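Local structure of CurH (Lyngbya majuscula, 3KG7) at residues 149-152 with 153-156; 155-159 with 160-164; 205-208 with 209-212. The protein probably catalyses the dehydration of a beta-hydroxyacyl intermediate during curacin biosynthesis, as a dehydratase domain of a polyketide synthase module. All coordinates share one frame; numbering follows the deposited sequence.

Contact 1 (149-152 with 153-156); sequences DTDT and LTEI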
loop_
_atom_site.group_PDB
_atom_site.type_symbol
_atom_site.label_atom_id
_atom_site.label_comp_id
_atom_site.label_asym_id
_atom_site.label_seq_id
_atom_site.Cartn_x
_atom_site.Cartn_y
_atom_site.Cartn_z
ATOM N N ASP C 149 -25.793 -39.859 6.990
ATOM C CA ASP C 149 -24.884 -40.325 5.961
ATOM C C ASP C 149 -24.512 -39.088 5.156
ATOM O O ASP C 149 -25.394 -38.388 4.650
ATOM C CB ASP C 149 -25.571 -41.369 5.075
ATOM C CG ASP C 149 -24.616 -42.039 4.096
ATOM O OD1 ASP C 149 -23.477 -42.369 4.491
ATOM O OD2 ASP C 149 -25.012 -42.245 2.929
ATOM N N THR C 150 -23.212 -38.812 5.062
ATOM C CA THR C 150 -22.699 -37.619 4.381
ATOM C C THR C 150 -23.091 -37.560 2.903
ATOM O O THR C 150 -23.244 -36.477 2.341
ATOM C CB THR C 150 -21.159 -37.479 4.525
ATOM O OG1 THR C 150 -20.506 -38.591 3.900
ATOM C CG2 THR C 150 -20.747 -37.406 5.995
ATOM N N ASP C 151 -23.265 -38.725 2.283
ATOM C CA ASP C 151 -23.718 -38.808 0.893
ATOM C C ASP C 151 -25.048 -38.086 0.669
ATOM O O ASP C 151 -25.240 -37.445 -0.368
ATOM C CB ASP C 151 -23.825 -40.267 0.444
ATOM C CG ASP C 151 -22.468 -40.917 0.221
ATOM O OD1 ASP C 151 -21.431 -40.219 0.300
ATOM O OD2 ASP C 151 -22.441 -42.138 -0.043
ATOM N N THR C 152 -25.948 -38.186 1.647
ATOM C CA THR C 152 -27.247 -37.518 1.590
ATOM C C THR C 152 -27.072 -36.004 1.480
ATOM O O THR C 152 -27.825 -35.340 0.760
ATOM C CB THR C 152 -28.122 -37.858 2.818
ATOM O OG1 THR C 152 -27.733 -39.129 3.354
ATOM C CG2 THR C 152 -29.597 -37.911 2.430
ATOM N N LEU C 153 -26.064 -35.478 2.178
ATOM C CA LEU C 153 -25.745 -34.054 2.151
ATOM C C LEU C 153 -25.080 -33.647 0.837
ATOM O O LEU C 153 -25.392 -32.587 0.281
ATOM C CB LEU C 153 -24.822 -33.675 3.323
ATOM C CG LEU C 153 -25.282 -33.823 4.778
ATOM C CD1 LEU C 153 -24.103 -33.606 5.714
ATOM C CD2 LEU C 153 -26.405 -32.854 5.109
ATOM N N THR C 154 -24.157 -34.483 0.358
ATOM C CA THR C 154 -23.420 -34.219 -0.886
ATOM C C THR C 154 -24.392 -34.050 -2.052
ATOM O O THR C 154 -24.180 -33.219 -2.934
ATOM C CB THR C 154 -22.399 -35.347 -1.225
ATOM O OG1 THR C 154 -21.736 -35.788 -0.030
ATOM C CG2 THR C 154 -21.345 -34.846 -2.223
ATOM N N GLU C 155 -25.461 -34.837 -2.035
ATOM C CA GLU C 155 -26.482 -34.768 -3.073
ATOM C C GLU C 155 -27.261 -33.457 -3.011
ATOM O O GLU C 155 -27.566 -32.868 -4.048
ATOM C CB GLU C 155 -27.410 -35.983 -3.002
ATOM C CG GLU C 155 -26.809 -37.234 -3.650
ATOM C CD GLU C 155 -27.474 -38.523 -3.170
ATOM O OE1 GLU C 155 -27.385 -38.823 -1.954
ATOM O OE2 GLU C 155 -28.071 -39.244 -4.008
ATOM N N ILE C 156 -27.560 -32.995 -1.800
ATOM C CA ILE C 156 -28.260 -31.726 -1.620
ATOM C C ILE C 156 -27.439 -30.578 -2.203
ATOM O O ILE C 156 -27.969 -29.743 -2.941
ATOM C CB ILE C 156 -28.639 -31.492 -0.136
ATOM C CG1 ILE C 156 -30.033 -32.071 0.133
ATOM C CG2 ILE C 156 -28.579 -30.000 0.238
ATOM C CD1 ILE C 156 -30.439 -32.064 1.595
#
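Asp149 lies just ahead of helix 150-159, its O 3.9 Å from Leu153 N, but its carbonyl is taken up by Thr152. The hydroxyl OG1 of Thr152 donates to Asp149 O at 2.8 Å, and the backbone N of the same threonine arrives from the same face of the carbonyl plane. Thr150 O accepts two sound bonds, both from Thr154, besides a weak one from Leu153 N. Thr154 N meets Thr150 O in the carbonyl plane at 3.0 Å, the regular helical bond, while Thr154 OG1 comes from above that plane, 46° out of it, at 2.9 Å from Thr150 O. The hydroxyl can do this because it lies beside its own backbone N (chi1 -41°). Asp151 O receives Glu155 N at 3.1 Å. Thr152 O takes a weak bond from Ile156 N, and both side chains rest on Phe216. Leu153, buried, puts its branched apolar end against Leu211 and Leu215. The hydroxyls of Thr152 and Thr154 thus tie back to carbonyls of the opening turn; Asp149 and Asp151 would probably favour the positive helix N terminus, although with Glu155 they are likely to repel one another mildly at this exposed surface.

Contact 2 (155-159 with 160-164); sequences EIYAS and ISLVY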
loop_
_atom_site.group_PDB
_atom_site.type_symbol
_atom_site.label_atom_id
_atom_site.label_comp_id
_atom_site.label_asym_id
_atom_site.label_seq_id
_atom_site.Cartn_x
_atom_site.Cartn_y
_atom_site.Cartn_z
ATOM N N GLU C 155 -25.461 -34.837 -2.035
ATOM C CA GLU C 155 -26.482 -34.768 -3.073
ATOM C C GLU C 155 -27.261 -33.457 -3.011
ATOM O O GLU C 155 -27.566 -32.868 -4.048
ATOM C CB GLU C 155 -27.410 -35.983 -3.002
ATOM C CG GLU C 155 -26.809 -37.234 -3.650
ATOM C CD GLU C 155 -27.474 -38.523 -3.170
ATOM O OE1 GLU C 155 -27.385 -38.823 -1.954
ATOM O OE2 GLU C 155 -28.071 -39.244 -4.008
ATOM N N ILE C 156 -27.560 -32.995 -1.800
ATOM C CA ILE C 156 -28.260 -31.726 -1.620
ATOM C C ILE C 156 -27.439 -30.578 -2.203
ATOM O O ILE C 156 -27.969 -29.743 -2.941
ATOM C CB ILE C 156 -28.639 -31.492 -0.136
ATOM C CG1 ILE C 156 -30.033 -32.071 0.133
ATOM C CG2 ILE C 156 -28.579 -30.000 0.238
ATOM C CD1 ILE C 156 -30.439 -32.064 1.595
ATOM N N TYR C 157 -26.144 -30.560 -1.892
ATOM C CA TYR C 157 -25.239 -29.547 -2.422
ATOM C C TYR C 157 -25.157 -29.626 -3.938
ATOM O O TYR C 157 -25.258 -28.606 -4.620
ATOM C CB TYR C 157 -23.847 -29.702 -1.823
ATOM C CG TYR C 157 -23.818 -29.684 -0.315
ATOM C CD1 TYR C 157 -24.712 -28.859 0.435
ATOM C CD2 TYR C 157 -22.882 -30.469 0.372
ATOM C CE1 TYR C 157 -24.681 -28.840 1.833
ATOM C CE2 TYR C 157 -22.831 -30.447 1.770
ATOM C CZ TYR C 157 -23.741 -29.635 2.492
ATOM O OH TYR C 157 -23.695 -29.627 3.866
ATOM N N ALA C 158 -24.986 -30.840 -4.458
ATOM C CA ALA C 158 -24.941 -31.067 -5.901
ATOM C C ALA C 158 -26.215 -30.571 -6.574
ATOM O O ALA C 158 -26.185 -30.145 -7.733
ATOM C CB ALA C 158 -24.709 -32.536 -6.206
ATOM N N SER C 159 -27.318 -30.611 -5.825
ATOM C CA SER C 159 -28.632 -30.194 -6.307
ATOM C C SER C 159 -28.767 -28.680 -6.425
ATOM O O SER C 159 -29.662 -28.178 -7.118
ATOM C CB SER C 159 -29.718 -30.737 -5.384
ATOM O OG SER C 159 -29.794 -32.155 -5.470
ATOM N N ILE C 160 -27.885 -27.963 -5.742
ATOM C CA ILE C 160 -27.817 -26.519 -5.873
ATOM C C ILE C 160 -26.499 -26.116 -6.542
ATOM O O ILE C 160 -25.994 -25.007 -6.347
ATOM C CB ILE C 160 -28.045 -25.822 -4.519
ATOM C CG1 ILE C 160 -27.133 -26.428 -3.436
ATOM C CG2 ILE C 160 -29.541 -25.964 -4.126
ATOM C CD1 ILE C 160 -26.899 -25.545 -2.215
ATOM N N SER C 161 -25.966 -27.038 -7.349
ATOM C CA SER C 161 -24.718 -26.854 -8.120
ATOM C C SER C 161 -23.477 -26.562 -7.279
ATOM O O SER C 161 -22.600 -25.807 -7.699
ATOM C CB SER C 161 -24.882 -25.785 -9.212
ATOM O OG SER C 161 -25.433 -26.332 -10.395
ATOM N N LEU C 162 -23.408 -27.168 -6.096
ATOM C CA LEU C 162 -22.267 -27.005 -5.190
ATOM C C LEU C 162 -21.560 -28.344 -4.991
ATOM O O LEU C 162 -22.211 -29.357 -4.710
ATOM C CB LEU C 162 -22.719 -26.428 -3.840
ATOM C CG LEU C 162 -21.740 -26.342 -2.645
ATOM C CD1 LEU C 162 -20.498 -25.458 -2.922
ATOM C CD2 LEU C 162 -22.449 -25.861 -1.364
ATOM N N VAL C 163 -20.238 -28.358 -5.166
ATOM C CA VAL C 163 -19.441 -29.565 -4.928
ATOM C C VAL C 163 -18.191 -29.230 -4.128
ATOM O O VAL C 163 -17.407 -28.354 -4.509
ATOM C CB VAL C 163 -19.039 -30.314 -6.243
ATOM C CG1 VAL C 163 -18.350 -31.645 -5.928
ATOM C CG2 VAL C 163 -20.244 -30.566 -7.143
ATOM N N TYR C 164 -18.024 -29.938 -3.014
ATOM C CA TYR C 164 -16.878 -29.768 -2.132
ATOM C C TYR C 164 -15.813 -30.817 -2.452
ATOM O O TYR C 164 -16.027 -32.006 -2.240
ATOM C CB TYR C 164 -17.306 -29.896 -0.661
ATOM C CG TYR C 164 -18.190 -28.782 -0.113
ATOM C CD1 TYR C 164 -19.517 -29.032 0.244
ATOM C CD2 TYR C 164 -17.693 -27.492 0.080
ATOM C CE1 TYR C 164 -20.334 -28.021 0.764
ATOM C CE2 TYR C 164 -18.503 -26.468 0.605
ATOM C CZ TYR C 164 -19.819 -26.747 0.941
ATOM O OH TYR C 164 -20.625 -25.756 1.453
#
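Tyr157 offers a ring face to Tyr164, whose edge points at it in a T-shaped stack: the ring planes stand at 89° and the centroids are 5.2 Å apart. Tyr164 CE1 does the touching, above the rim of the Tyr157 ring and 3.6 Å from Tyr157 CD2. The Tyr157 ring reaches this place because CG lies anti to its own carbonyl carbon (chi1 -55°), and its hydroxyl goes on to bond Arg210 O. Leu162 runs alongside Tyr157, with Leu162 CB 4.0 Å from Tyr157 CB; its methyl CD2 nears the Tyr157 side chain obliquely, CD1 lies over a face of the Tyr164 ring near the rim, and the residue also meets His41 and Val43. A leucine in place of Tyr157 would probably leave the Tyr164 edge without an aromatic face to meet and Arg210 O without its phenolic donor. Beyond Tyr157 the backbone turns sharply. Tyr157 O is gripped from opposite faces of its plane by Ile160 N at 2.9 Å and Leu162 N at 2.8 Å, buried Ile160 lays its apolar CG1 against Tyr157 O, and Ser161 N binds Ala158 O weakly. Ser159 OG folds back to Glu155 O at 2.7 Å. Ser161, with positive phi, is the C-prime residue of a Schellman motif, which ends helix 150-159 and sends the chain back at once into strand 162-164, paired with strand 41-43.

Contact 3 (205-208 with 209-212); sequences IDAC and TRLT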
loop_
_atom_site.group_PDB
_atom_site.type_symbol
_atom_site.label_atom_id
_atom_site.label_comp_id
_atom_site.label_asym_id
_atom_site.label_seq_id
_atom_site.Cartn_x
_atom_site.Cartn_y
_atom_site.Cartn_z
ATOM N N ILE C 205 -14.382 -22.097 8.438
ATOM C CA ILE C 205 -15.536 -21.243 8.720
ATOM C C ILE C 205 -16.655 -21.537 7.723
ATOM O O ILE C 205 -17.833 -21.484 8.081
ATOM C CB ILE C 205 -15.197 -19.713 8.887
ATOM C CG1 ILE C 205 -16.419 -18.954 9.435
ATOM C CG2 ILE C 205 -14.650 -19.093 7.599
ATOM C CD1 ILE C 205 -16.150 -17.503 9.822
ATOM N N ASP C 206 -16.295 -21.911 6.498
ATOM C CA ASP C 206 -17.326 -22.286 5.540
ATOM C C ASP C 206 -18.067 -23.533 5.956
ATOM O O ASP C 206 -19.277 -23.610 5.790
ATOM C CB ASP C 206 -16.807 -22.480 4.126
ATOM C CG ASP C 206 -17.941 -22.590 3.142
ATOM O OD1 ASP C 206 -18.700 -21.600 3.035
ATOM O OD2 ASP C 206 -18.114 -23.669 2.526
ATOM N N ALA C 207 -17.331 -24.503 6.486
ATOM C CA ALA C 207 -17.907 -25.758 6.949
ATOM C C ALA C 207 -18.995 -25.554 7.997
ATOM O O ALA C 207 -19.945 -26.329 8.077
ATOM C CB ALA C 207 -16.829 -26.647 7.493
ATOM N N CYS C 208 -18.861 -24.506 8.797
ATOM C CA CYS C 208 -19.833 -24.211 9.850
ATOM C C CYS C 208 -21.232 -23.920 9.316
ATOM O O CYS C 208 -22.226 -24.034 10.047
ATOM C CB CYS C 208 -19.347 -23.022 10.678
ATOM S SG CYS C 208 -17.811 -23.377 11.529
ATOM N N THR C 209 -21.295 -23.549 8.039
ATOM C CA THR C 209 -22.498 -22.995 7.458
ATOM C C THR C 209 -23.248 -24.042 6.651
ATOM O O THR C 209 -24.285 -23.745 6.045
ATOM C CB THR C 209 -22.156 -21.810 6.549
ATOM O OG1 THR C 209 -21.536 -22.294 5.356
ATOM C CG2 THR C 209 -21.209 -20.843 7.251
ATOM N N ARG C 210 -22.732 -25.271 6.667
ATOM C CA ARG C 210 -23.196 -26.324 5.762
ATOM C C ARG C 210 -24.459 -27.085 6.188
ATOM O O ARG C 210 -24.964 -27.903 5.421
ATOM C CB ARG C 210 -22.063 -27.313 5.475
ATOM C CG ARG C 210 -20.983 -26.765 4.575
ATOM C CD ARG C 210 -19.829 -27.733 4.436
ATOM N NE ARG C 210 -18.646 -27.073 3.878
ATOM C CZ ARG C 210 -17.462 -27.657 3.690
ATOM N NH1 ARG C 210 -17.273 -28.932 4.008
ATOM N NH2 ARG C 210 -16.454 -26.961 3.188
ATOM N N LEU C 211 -24.969 -26.833 7.396
ATOM C CA LEU C 211 -26.142 -27.575 7.878
ATOM C C LEU C 211 -27.105 -26.765 8.743
ATOM O O LEU C 211 -26.699 -25.942 9.574
ATOM C CB LEU C 211 -25.724 -28.861 8.608
ATOM C CG LEU C 211 -26.796 -29.840 9.113
ATOM C CD1 LEU C 211 -27.608 -30.453 7.975
ATOM C CD2 LEU C 211 -26.170 -30.933 9.961
ATOM N N THR C 212 -28.389 -27.041 8.533
ATOM C CA THR C 212 -29.487 -26.421 9.248
ATOM C C THR C 212 -30.486 -27.548 9.493
ATOM O O THR C 212 -30.560 -28.467 8.673
ATOM C CB THR C 212 -30.163 -25.338 8.379
ATOM O OG1 THR C 212 -29.208 -24.760 7.480
ATOM C CG2 THR C 212 -30.753 -24.240 9.243
#
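The carbonyl oxygen of Asp206 is held by two donors of one residue: Thr209 OG1 at 2.7 Å, lying in the carbonyl plane, and Thr209 N at 3.0 Å, well above it. Threonine suits the place because its hydroxyl, set between its own backbone N and carbonyl carbon (chi1 72°), can reach back to a carbonyl three residues earlier, while its methyl CG2 packs against Ile205 O and the side chain rests on Ile265 and Phe281. Arg210 N bonds Ala207 O at 3.3 Å and closes a type I beta turn from Ala207 to Arg210. The arginine then doubles back along the turn; extended from CG to NE, it brings one face of the guanidinium over Ala207 CA, off-centre, with Arg210 NE 3.4 Å from that atom. At the edge of the same group, in its plane, Asp206 OD2 sits 3.7 Å from Arg210 NE, a long salt bridge with the two planes 65° apart. The stronger hold on the guanidinium is the bond from NH1 to Leu168 O, and Tyr164 adds a cation-pi contact; Asp206 OD2 also has a weak bond with Tyr164 OH. With Cys208 set against Ile185, Leu267 and Ile278, the turn follows a short helix lying against strands 181-186, 260-268 and 274-286, consistent with the central helix of the second half of a double hotdog fold. Asp206 fits the aspartate of the His-Pro-x-x-x-Asp motif of polyketide synthase dehydratases, and the contact therefore probably lies at the active site.

Overall arrangement
All three contacts are local, so each closes only a turn of chain, and none encloses another. Contact 1 starts helix 150-159; contact 2 takes over at the shared Glu155 and Ile156, ends that helix and turns into strand 162-164, which joins strand 41-43 of the N-terminal half. Some forty residues later contact 3 lies at the C-terminal side of helix 202-207 and starts the loop that leads on to strand 225-236. Although contacts 1 and 2 are in series with contact 3, they meet it in space: Leu153 CD2 packs 3.9 Å from Leu211 CD1, Tyr157 OH reaches Arg210 O, and Tyr164 meets both Arg210 and Asp206. Helix 150-159, lying nearer the surface, is thereby joined to the buried end of helix 202-207.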